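Local atomic coordinates of conserved exported protein (Bacteroides fragilis, PDB entry 3CLW), a protein that probably hydrolyses O-glycosidic bonds in carbohydrates, although its natural substrate is not known. Residues A[201-207]-A[246-251]; A[208-212]-A[262-267]; A[391-397]-A[467-473]. One frame throughout, in Å; residues are numbered along the deposited sequence.

Interaction 1 (A[201-207]-A[246-251]); sequences FATKADL and KTPDDI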
loop_
_atom_site.group_PDB
_atom_site.type_symbol
_atom_site.label_atom_id
_atom_site.label_comp_id
_atom_site.label_asym_id
_atom_site.label_seq_id
_atom_site.Cartn_x
_atom_site.Cartn_y
_atom_site.Cartn_z
ATOM N N PHE A 201 -3.209 -16.425 11.385
ATOM C CA PHE A 201 -2.426 -17.344 10.568
ATOM C C PHE A 201 -3.352 -18.000 9.550
ATOM O O PHE A 201 -4.539 -18.154 9.804
ATOM C CB PHE A 201 -1.807 -18.424 11.473
ATOM C CG PHE A 201 -1.063 -19.502 10.722
ATOM C CD1 PHE A 201 0.205 -19.253 10.191
ATOM C CD2 PHE A 201 -1.621 -20.759 10.554
ATOM C CE1 PHE A 201 0.894 -20.241 9.515
ATOM C CE2 PHE A 201 -0.923 -21.759 9.869
ATOM C CZ PHE A 201 0.332 -21.493 9.356
ATOM N N ALA A 202 -2.831 -18.378 8.402
ATOM C CA ALA A 202 -3.601 -19.232 7.503
ATOM C C ALA A 202 -2.681 -20.005 6.567
ATOM O O ALA A 202 -1.632 -19.497 6.185
ATOM C CB ALA A 202 -4.656 -18.410 6.685
ATOM N N THR A 203 -3.093 -21.215 6.202
ATOM C CA THR A 203 -2.322 -22.052 5.286
ATOM C C THR A 203 -2.761 -21.800 3.831
ATOM O O THR A 203 -3.785 -21.146 3.592
ATOM C CB THR A 203 -2.495 -23.565 5.588
ATOM O OG1 THR A 203 -3.800 -23.966 5.186
ATOM C CG2 THR A 203 -2.290 -23.888 7.082
ATOM N N LYS A 204 -1.982 -22.297 2.873
ATOM C CA LYS A 204 -2.371 -22.160 1.477
ATOM C C LYS A 204 -3.692 -22.881 1.215
ATOM O O LYS A 204 -4.498 -22.405 0.408
ATOM C CB LYS A 204 -1.286 -22.613 0.508
ATOM C CG LYS A 204 -0.046 -21.757 0.568
ATOM C CD LYS A 204 0.926 -22.129 -0.524
ATOM C CE LYS A 204 1.693 -23.446 -0.258
ATOM N NZ LYS A 204 2.434 -23.374 1.017
ATOM N N ALA A 205 -3.936 -23.994 1.915
ATOM C CA ALA A 205 -5.235 -24.654 1.796
ATOM C C ALA A 205 -6.358 -23.723 2.242
ATOM O O ALA A 205 -7.405 -23.660 1.602
ATOM C CB ALA A 205 -5.274 -25.998 2.548
ATOM N N ASP A 206 -6.133 -22.994 3.330
ATOM C CA ASP A 206 -7.084 -21.994 3.824
ATOM C C ASP A 206 -7.310 -20.896 2.775
ATOM O O ASP A 206 -8.435 -20.572 2.434
ATOM C CB ASP A 206 -6.580 -21.399 5.139
ATOM C CG ASP A 206 -6.419 -22.454 6.246
ATOM O OD1 ASP A 206 -7.184 -23.454 6.269
ATOM O OD2 ASP A 206 -5.519 -22.287 7.099
ATOM N N LEU A 207 -6.213 -20.380 2.239
ATOM C CA LEU A 207 -6.255 -19.311 1.273
ATOM C C LEU A 207 -7.016 -19.726 0.026
ATOM O O LEU A 207 -7.828 -18.953 -0.510
ATOM C CB LEU A 207 -4.825 -18.869 0.917
ATOM C CG LEU A 207 -4.083 -18.145 2.049
ATOM C CD1 LEU A 207 -2.637 -17.870 1.666
ATOM C CD2 LEU A 207 -4.786 -16.845 2.470
ATOM N N LYS A 246 2.464 -26.703 6.873
ATOM C CA LYS A 246 1.431 -25.694 7.097
ATOM C C LYS A 246 1.794 -24.280 6.589
ATOM O O LYS A 246 0.907 -23.497 6.284
ATOM C CB LYS A 246 0.981 -25.662 8.573
ATOM C CG LYS A 246 1.985 -25.170 9.570
ATOM C CD LYS A 246 1.352 -25.129 10.959
ATOM C CE LYS A 246 2.267 -24.433 11.979
ATOM N NZ LYS A 246 1.840 -24.612 13.434
ATOM N N THR A 247 3.094 -23.986 6.486
ATOM C CA THR A 247 3.581 -22.658 6.118
ATOM C C THR A 247 3.062 -22.165 4.763
ATOM O O THR A 247 3.303 -22.812 3.740
ATOM C CB THR A 247 5.122 -22.600 6.165
ATOM O OG1 THR A 247 5.548 -22.956 7.476
ATOM C CG2 THR A 247 5.625 -21.204 5.894
ATOM N N PRO A 248 2.354 -20.996 4.755
ATOM C CA PRO A 248 1.960 -20.371 3.488
ATOM C C PRO A 248 3.141 -19.685 2.813
ATOM O O PRO A 248 3.092 -18.478 2.526
ATOM C CB PRO A 248 0.882 -19.364 3.919
ATOM C CG PRO A 248 1.332 -18.950 5.294
ATOM C CD PRO A 248 1.882 -20.210 5.919
ATOM N N ASP A 249 4.205 -20.446 2.573
ATOM C CA ASP A 249 5.288 -19.997 1.719
ATOM C C ASP A 249 5.045 -20.533 0.318
ATOM O O ASP A 249 3.958 -21.065 0.019
ATOM C CB ASP A 249 6.661 -20.429 2.263
ATOM C CG ASP A 249 6.877 -21.950 2.204
ATOM O OD1 ASP A 249 8.027 -22.381 2.456
ATOM O OD2 ASP A 249 5.908 -22.705 1.922
ATOM N N ASP A 250 6.041 -20.365 -0.542
ATOM C CA ASP A 250 5.976 -20.850 -1.922
ATOM C C ASP A 250 4.747 -20.358 -2.683
ATOM O O ASP A 250 4.220 -21.062 -3.568
ATOM C CB ASP A 250 6.061 -22.392 -1.950
ATOM C CG ASP A 250 6.354 -22.930 -3.331
ATOM O OD1 ASP A 250 7.194 -22.320 -4.018
ATOM O OD2 ASP A 250 5.716 -23.950 -3.736
ATOM N N ILE A 251 4.291 -19.146 -2.337
ATOM C CA ILE A 251 3.068 -18.565 -2.902
ATOM C C ILE A 251 3.085 -18.510 -4.436
ATOM O O ILE A 251 2.131 -18.936 -5.084
ATOM C CB ILE A 251 2.750 -17.140 -2.311
ATOM C CG1 ILE A 251 2.449 -17.220 -0.799
ATOM C CG2 ILE A 251 1.638 -16.443 -3.104
ATOM C CD1 ILE A 251 1.206 -18.047 -0.383
HETATM O O HOH W 1 0.651 -23.869 3.396
#
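Lys204 NZ donates to Asp249 O at 2.9 Å, the one direct hydrogen bond between residues 201-207 and 246-251. The ammonium stands 37° above the carbonyl plane. Two bends near the end of the lysine chain, at chi3 and chi4, curl NZ round to the backbone carbonyl of Asp249. The charge also faces Asp249 OD2, but at 3.7 Å this is a long salt bridge, and that carboxylate is held mainly from elsewhere, its OD1 accepting from Ile241 N. Water 1 accepts from both Lys204 N and Lys204 NZ and gives a weak bond to Lys246 O, so one solvent molecule ties the start of the helix to the facing loop.

That helix, 204-221, follows a capping box. Asp206 N donates to Thr203 OG1 at 3.1 Å, while Thr203 N returns a nearly straight bond, 175°, to Asp206 OD2. The opposing loop precedes helix 251-256, and both segments lie in the part of the chain that belongs to a TIM-barrel family. Pro248, the centre of an inverse gamma turn in that loop, is the residue against which the helix start packs.

Non-bonded contacts gather on this proline. Phe201 brings CE1 obliquely to Pro248 CD at 3.7 Å, its ring carried there by a first torsion that sets CG opposite the backbone N. Ala202 O, a polar atom, packs against the proline ring carbons, 3.1 Å from Pro248 CG. The aliphatic part of Lys204 touches both Pro248 and Ile251, CG lying 3.8 Å from Pro248 CA and 4.0 Å from Ile251 CD1. Thr203 CG2 comes to 3.3 Å from Lys246 O and also meets Lys246 CB, the two side chains crossing at about a right angle; the distant end of Lys246 bonds to Gln147 O.

Interaction 2 (A[208-212]-A[262-267]); sequences YRMVE and YSVLKF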
loop_
_atom_site.group_PDB
_atom_site.type_symbol
_atom_site.label_atom_id
_atom_site.label_comp_id
_atom_site.label_asym_id
_atom_site.label_seq_id
_atom_site.Cartn_x
_atom_site.Cartn_y
_atom_site.Cartn_z
ATOM N N TYR A 208 -6.745 -20.954 -0.436
ATOM C CA TYR A 208 -7.389 -21.499 -1.620
ATOM C C TYR A 208 -8.901 -21.580 -1.423
ATOM O O TYR A 208 -9.669 -21.213 -2.318
ATOM C CB TYR A 208 -6.762 -22.870 -2.008
ATOM C CG TYR A 208 -7.449 -23.551 -3.170
ATOM C CD1 TYR A 208 -6.923 -23.494 -4.444
ATOM C CD2 TYR A 208 -8.659 -24.237 -2.980
ATOM C CE1 TYR A 208 -7.572 -24.125 -5.517
ATOM C CE2 TYR A 208 -9.326 -24.866 -4.038
ATOM C CZ TYR A 208 -8.780 -24.809 -5.295
ATOM O OH TYR A 208 -9.440 -25.440 -6.334
ATOM N N ARG A 209 -9.328 -22.033 -0.256
ATOM C CA ARG A 209 -10.752 -22.114 0.037
ATOM C C ARG A 209 -11.409 -20.749 0.058
ATOM O O ARG A 209 -12.500 -20.600 -0.470
ATOM C CB ARG A 209 -11.051 -22.838 1.362
ATOM C CG ARG A 209 -10.970 -24.338 1.303
ATOM C CD ARG A 209 -11.623 -24.990 2.531
ATOM N NE ARG A 209 -13.099 -25.021 2.479
ATOM C CZ ARG A 209 -13.876 -25.344 3.520
ATOM N NH1 ARG A 209 -13.350 -25.645 4.708
ATOM N NH2 ARG A 209 -15.185 -25.370 3.377
ATOM N N MET A 210 -10.751 -19.757 0.676
ATOM C CA MET A 210 -11.288 -18.423 0.715
ATOM C C MET A 210 -11.439 -17.900 -0.711
ATOM O O MET A 210 -12.474 -17.352 -1.071
ATOM C CB MET A 210 -10.448 -17.503 1.613
ATOM C CG MET A 210 -10.824 -17.571 3.152
ATOM S SD MET A 210 -12.613 -17.601 3.524
ATOM C CE MET A 210 -13.100 -16.102 2.624
ATOM N N VAL A 211 -10.435 -18.121 -1.551
ATOM C CA VAL A 211 -10.558 -17.710 -2.949
ATOM C C VAL A 211 -11.745 -18.409 -3.631
ATOM O O VAL A 211 -12.565 -17.773 -4.269
ATOM C CB VAL A 211 -9.252 -17.916 -3.739
ATOM C CG1 VAL A 211 -9.470 -17.595 -5.214
ATOM C CG2 VAL A 211 -8.164 -17.027 -3.173
ATOM N N GLU A 212 -11.845 -19.713 -3.435
ATOM C CA GLU A 212 -12.886 -20.507 -4.036
ATOM C C GLU A 212 -14.261 -20.003 -3.601
ATOM O O GLU A 212 -15.139 -19.771 -4.443
ATOM C CB GLU A 212 -12.668 -21.978 -3.651
ATOM C CG GLU A 212 -13.749 -22.956 -4.058
ATOM C CD GLU A 212 -13.307 -24.420 -3.765
ATOM O OE1 GLU A 212 -12.940 -24.758 -2.594
ATOM O OE2 GLU A 212 -13.283 -25.213 -4.733
ATOM N N TYR A 262 -1.976 -25.466 -5.131
ATOM C CA TYR A 262 -3.117 -24.676 -4.749
ATOM C C TYR A 262 -3.305 -23.552 -5.740
ATOM O O TYR A 262 -3.525 -22.406 -5.347
ATOM C CB TYR A 262 -2.904 -24.118 -3.360
ATOM C CG TYR A 262 -2.729 -25.147 -2.288
ATOM C CD1 TYR A 262 -3.826 -25.787 -1.733
ATOM C CD2 TYR A 262 -1.456 -25.465 -1.802
ATOM C CE1 TYR A 262 -3.668 -26.730 -0.729
ATOM C CE2 TYR A 262 -1.288 -26.399 -0.779
ATOM C CZ TYR A 262 -2.412 -27.024 -0.264
ATOM O OH TYR A 262 -2.281 -27.937 0.733
ATOM N N SER A 263 -3.186 -23.882 -7.018
ATOM C CA SER A 263 -3.319 -22.897 -8.082
ATOM C C SER A 263 -4.707 -22.267 -8.040
ATOM O O SER A 263 -5.713 -22.984 -8.005
ATOM C CB SER A 263 -3.049 -23.507 -9.467
ATOM O OG SER A 263 -3.064 -22.505 -10.482
ATOM N N VAL A 264 -4.743 -20.926 -8.038
ATOM C CA VAL A 264 -6.008 -20.169 -8.001
ATOM C C VAL A 264 -6.315 -19.512 -9.342
ATOM O O VAL A 264 -7.352 -18.873 -9.511
ATOM C CB VAL A 264 -6.003 -19.115 -6.858
ATOM C CG1 VAL A 264 -5.983 -19.812 -5.507
ATOM C CG2 VAL A 264 -4.815 -18.123 -6.978
ATOM N N LEU A 265 -5.420 -19.707 -10.305
ATOM C CA LEU A 265 -5.457 -19.011 -11.597
ATOM C C LEU A 265 -6.775 -19.222 -12.341
ATOM O O LEU A 265 -7.236 -18.335 -13.044
ATOM C CB LEU A 265 -4.261 -19.431 -12.481
ATOM C CG LEU A 265 -2.822 -19.018 -12.078
ATOM C CD1 LEU A 265 -1.818 -19.520 -13.128
ATOM C CD2 LEU A 265 -2.646 -17.483 -11.841
ATOM N N LYS A 266 -7.388 -20.380 -12.126
ATOM C CA LYS A 266 -8.647 -20.777 -12.748
ATOM C C LYS A 266 -9.877 -19.987 -12.302
ATOM O O LYS A 266 -10.897 -19.975 -12.998
ATOM C CB LYS A 266 -8.905 -22.256 -12.453
ATOM C CG LYS A 266 -9.049 -22.587 -10.947
ATOM C CD LYS A 266 -8.932 -24.102 -10.715
ATOM C CE LYS A 266 -9.162 -24.463 -9.248
ATOM N NZ LYS A 266 -8.960 -25.922 -8.919
ATOM N N PHE A 267 -9.816 -19.383 -11.117
ATOM C CA PHE A 267 -10.973 -18.693 -10.578
ATOM C C PHE A 267 -11.226 -17.398 -11.332
ATOM O O PHE A 267 -10.353 -16.545 -11.431
ATOM C CB PHE A 267 -10.828 -18.491 -9.083
ATOM C CG PHE A 267 -10.878 -19.783 -8.298
ATOM C CD1 PHE A 267 -12.070 -20.513 -8.193
ATOM C CD2 PHE A 267 -9.738 -20.292 -7.703
ATOM C CE1 PHE A 267 -12.115 -21.722 -7.477
ATOM C CE2 PHE A 267 -9.789 -21.492 -6.977
ATOM C CZ PHE A 267 -10.976 -22.194 -6.866
#
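Tyr208 reaches from the helix into the curve of residues 262-267, and its chi1 of 176°, placing CG trans to the backbone N, carries the ring across to the loop. Tyr262 O and Ser263 O both lie at the ring edge, near its plane; the closer approach is Ser263 O to Tyr208 CE1, 3.3 Å. Lys266 NZ arrives at the same rim and donates to Tyr208 OH at 2.7 Å. The Lys266 chain starts with CG between the backbone N and the carbonyl carbon, then straightens and crosses the tyrosine at about a right angle.

Phe267, its CG anti to the carbonyl carbon, turns an edge to the Tyr208 face in an offset edge-to-face pair, with centroids 5.4 Å apart and planes at 67°. Within the loop that joins helix 251-256 to strand 270-276, Val264 to Phe267 form a type I beta turn, closed by Phe267 N to Val264 O, and this turn lies against helix 204-221.

The phenylalanine is also gripped by the next helical turn. Glu212 CA sits over one face, 4.1 Å from the Phe267 centroid, in a CH-pi contact, and Glu212 CB touches Phe267 CZ. Val211 directs CG1, the branch trans to its backbone N (chi1 175°), obliquely at the same ring, 3.7 Å from Phe267 CD2. That methyl also meets Val264 CB, while Val264 CG1 packs at 3.9 Å against Tyr208 CD1.

Interaction 3 (A[391-397]-A[467-473]); sequences KMLWTTA and TTIDKNL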
loop_
_atom_site.group_PDB
_atom_site.type_symbol
_atom_site.label_atom_id
_atom_site.label_comp_id
_atom_site.label_asym_id
_atom_site.label_seq_id
_atom_site.Cartn_x
_atom_site.Cartn_y
_atom_site.Cartn_z
ATOM N N LYS A 391 8.263 13.680 5.510
ATOM C CA LYS A 391 8.881 13.700 4.184
ATOM C C LYS A 391 8.479 12.462 3.339
ATOM O O LYS A 391 8.623 12.467 2.101
ATOM C CB LYS A 391 10.399 13.822 4.300
ATOM C CG LYS A 391 10.855 15.191 4.864
ATOM C CD LYS A 391 10.631 16.292 3.826
ATOM C CE LYS A 391 10.976 17.669 4.385
ATOM N NZ LYS A 391 10.816 18.695 3.305
ATOM N N MET A 392 8.000 11.422 4.031
ATOM C CA MET A 392 7.505 10.207 3.435
ATOM C C MET A 392 6.252 10.552 2.671
ATOM O O MET A 392 6.021 10.001 1.609
ATOM C CB MET A 392 7.240 9.118 4.490
ATOM C CG MET A 392 8.532 8.395 4.997
ATOM S SD MET A 392 8.430 7.353 6.456
ATOM C CE MET A 392 8.188 8.618 7.735
ATOM N N LEU A 393 5.449 11.490 3.176
ATOM C CA LEU A 393 4.272 11.867 2.418
ATOM C C LEU A 393 4.720 12.466 1.096
ATOM O O LEU A 393 4.234 12.095 0.041
ATOM C CB LEU A 393 3.359 12.842 3.196
ATOM C CG LEU A 393 2.005 13.190 2.538
ATOM C CD1 LEU A 393 0.952 13.621 3.554
ATOM C CD2 LEU A 393 2.165 14.304 1.517
ATOM N N TRP A 394 5.655 13.401 1.163
ATOM C CA TRP A 394 6.096 14.125 -0.025
ATOM C C TRP A 394 6.883 13.273 -1.049
ATOM O O TRP A 394 6.715 13.417 -2.269
ATOM C CB TRP A 394 6.784 15.428 0.405
ATOM C CG TRP A 394 5.810 16.239 1.229
ATOM C CD1 TRP A 394 5.886 16.514 2.582
ATOM C CD2 TRP A 394 4.563 16.812 0.772
ATOM N NE1 TRP A 394 4.788 17.261 2.953
ATOM C CE2 TRP A 394 3.955 17.427 1.877
ATOM C CE3 TRP A 394 3.902 16.850 -0.476
ATOM C CZ2 TRP A 394 2.728 18.102 1.779
ATOM C CZ3 TRP A 394 2.697 17.484 -0.571
ATOM C CH2 TRP A 394 2.105 18.104 0.556
ATOM N N THR A 395 7.688 12.347 -0.565
ATOM C CA THR A 395 8.437 11.490 -1.488
ATOM C C THR A 395 7.512 10.478 -2.163
ATOM O O THR A 395 7.732 10.135 -3.329
ATOM C CB THR A 395 9.622 10.771 -0.820
ATOM O OG1 THR A 395 9.151 9.931 0.240
ATOM C CG2 THR A 395 10.625 11.795 -0.267
ATOM N N THR A 396 6.479 10.026 -1.449
ATOM C CA THR A 396 5.422 9.206 -2.081
ATOM C C THR A 396 4.726 10.019 -3.167
ATOM O O THR A 396 4.534 9.545 -4.288
ATOM C CB THR A 396 4.365 8.702 -1.076
ATOM O OG1 THR A 396 5.003 7.938 -0.057
ATOM C CG2 THR A 396 3.334 7.816 -1.761
ATOM N N ALA A 397 4.383 11.254 -2.825
ATOM C CA ALA A 397 3.712 12.169 -3.753
ATOM C C ALA A 397 4.484 12.412 -5.048
ATOM O O ALA A 397 3.869 12.602 -6.074
ATOM C CB ALA A 397 3.357 13.517 -3.041
ATOM N N THR A 467 11.494 17.420 -3.632
ATOM C CA THR A 467 11.446 17.121 -2.198
ATOM C C THR A 467 12.870 16.958 -1.628
ATOM O O THR A 467 13.659 16.138 -2.087
ATOM C CB THR A 467 10.623 15.838 -1.900
ATOM O OG1 THR A 467 9.307 15.980 -2.428
ATOM C CG2 THR A 467 10.514 15.587 -0.391
ATOM N N THR A 468 13.191 17.773 -0.634
ATOM C CA THR A 468 14.477 17.714 0.022
ATOM C C THR A 468 14.262 17.866 1.525
ATOM O O THR A 468 13.114 17.880 2.012
ATOM C CB THR A 468 15.399 18.871 -0.433
ATOM O OG1 THR A 468 14.830 20.112 -0.004
ATOM C CG2 THR A 468 15.570 18.881 -1.925
ATOM N N ILE A 469 15.371 17.985 2.255
ATOM C CA ILE A 469 15.322 18.347 3.676
ATOM C C ILE A 469 14.535 19.645 3.909
ATOM O O ILE A 469 13.885 19.774 4.919
ATOM C CB ILE A 469 16.767 18.395 4.336
ATOM C CG1 ILE A 469 16.663 18.522 5.850
ATOM C CG2 ILE A 469 17.596 19.530 3.777
ATOM C CD1 ILE A 469 17.992 18.467 6.588
ATOM N N ASP A 470 14.568 20.567 2.951
ATOM C CA ASP A 470 13.891 21.866 3.043
ATOM C C ASP A 470 12.543 21.986 2.296
ATOM O O ASP A 470 11.781 22.927 2.533
ATOM C CB ASP A 470 14.803 22.929 2.408
ATOM C CG ASP A 470 16.055 23.186 3.202
ATOM O OD1 ASP A 470 16.001 23.207 4.467
ATOM O OD2 ASP A 470 17.111 23.352 2.548
ATOM N N LYS A 471 12.278 21.071 1.358
ATOM C CA LYS A 471 11.190 21.235 0.395
ATOM C C LYS A 471 10.186 20.073 0.420
ATOM O O LYS A 471 10.579 18.899 0.376
ATOM C CB LYS A 471 11.785 21.402 -1.009
ATOM C CG LYS A 471 12.519 22.743 -1.238
ATOM C CD LYS A 471 13.557 22.716 -2.382
ATOM C CE LYS A 471 14.125 24.139 -2.691
ATOM N NZ LYS A 471 14.617 24.918 -1.454
ATOM N N ASN A 472 8.893 20.400 0.514
ATOM C CA ASN A 472 7.829 19.409 0.379
ATOM C C ASN A 472 7.270 19.463 -1.040
ATOM O O ASN A 472 6.356 20.222 -1.313
ATOM C CB ASN A 472 6.696 19.668 1.371
ATOM C CG ASN A 472 7.149 19.588 2.857
ATOM O OD1 ASN A 472 8.143 18.939 3.213
ATOM N ND2 ASN A 472 6.391 20.258 3.719
ATOM N N LEU A 473 7.824 18.665 -1.944
ATOM C CA LEU A 473 7.346 18.620 -3.339
ATOM C C LEU A 473 7.028 20.016 -3.879
ATOM O O LEU A 473 5.893 20.345 -4.223
ATOM C CB LEU A 473 6.170 17.641 -3.504
ATOM C CG LEU A 473 5.902 17.130 -4.929
ATOM C CD1 LEU A 473 7.131 16.435 -5.531
ATOM C CD2 LEU A 473 4.729 16.185 -4.923
HETATM O O HOH W 2 10.841 21.187 4.748
#
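Trp394 and Asn472 lie nearly flat on one another, the indole and amide planes only 8° apart. Asn472 CB stands over the five-membered ring of Trp394, 3.3 Å from its centroid and almost on the normal, a CH-pi contact. Leu393 CD2 covers the opposite face of the indole, so the tryptophan is sandwiched between its own helix neighbour and the loop. Leu473 CB approaches obliquely, near Trp394 CE3, and the indole NE1 is hydrogen-bonded to Thr389 OG1 just before the helix.

The loop 467-473 is the connection between antiparallel strands 461-467 and 474-480, a beta hairpin whose end rests against helix 391-400. Within it Thr468 OG1 accepts from Asp470 N, forming an ST turn.

Next to the indole, Trp394 CB and Thr395 CG2 each come to 3.8 Å from Thr467 CG2. Thr467 OG1 accepts from Asn398 ND2 of the same helix and, weakly, from Leu473 N. One turn further along the helix, Ala397 CB meets Leu473 CD2 at 3.5 Å.

The polar part centres on Lys391, whose chain bends at chi2 and then runs straight into the hairpin end. Two firm bonds leave its ammonium. In one, NZ donates to Asn472 OD1 at 2.7 Å, tilted 30° from the amide carbonyl plane, so the amide that lies on the indole is also held through its oxygen. Lys471 O, weakly bonded, and water 2 are further acceptors in reach for what remains of the three protons. The second firm bond runs from Lys391 NZ to Thr468 O, 2.8 Å long and nearly collinear with the carbonyl, at a C=O...donor angle of 162°.

Overall arrangement
Interactions 1 and 2 are neighbours, their centres about 12 Å apart, and share helix 204-221: its start meets the loop before helix 251-256, its next turns the loop before strand 270-276. Their segments alternate along the chain, and Tyr262 bridges them, its CE1 3.6 Å from Ala205 CA. Together they fasten helix 204-221 to the loops leading into and out of helix 251-256. Interaction 3 comes later in sequence and lies on the opposite side of the chain's centre, its centre about 38 Å from that of interaction 1 and about 40 Å from that of interaction 2. The first two thus secure one side of the barrel region, while the third attaches helix 391-400 to a hairpin among the C-terminal strands.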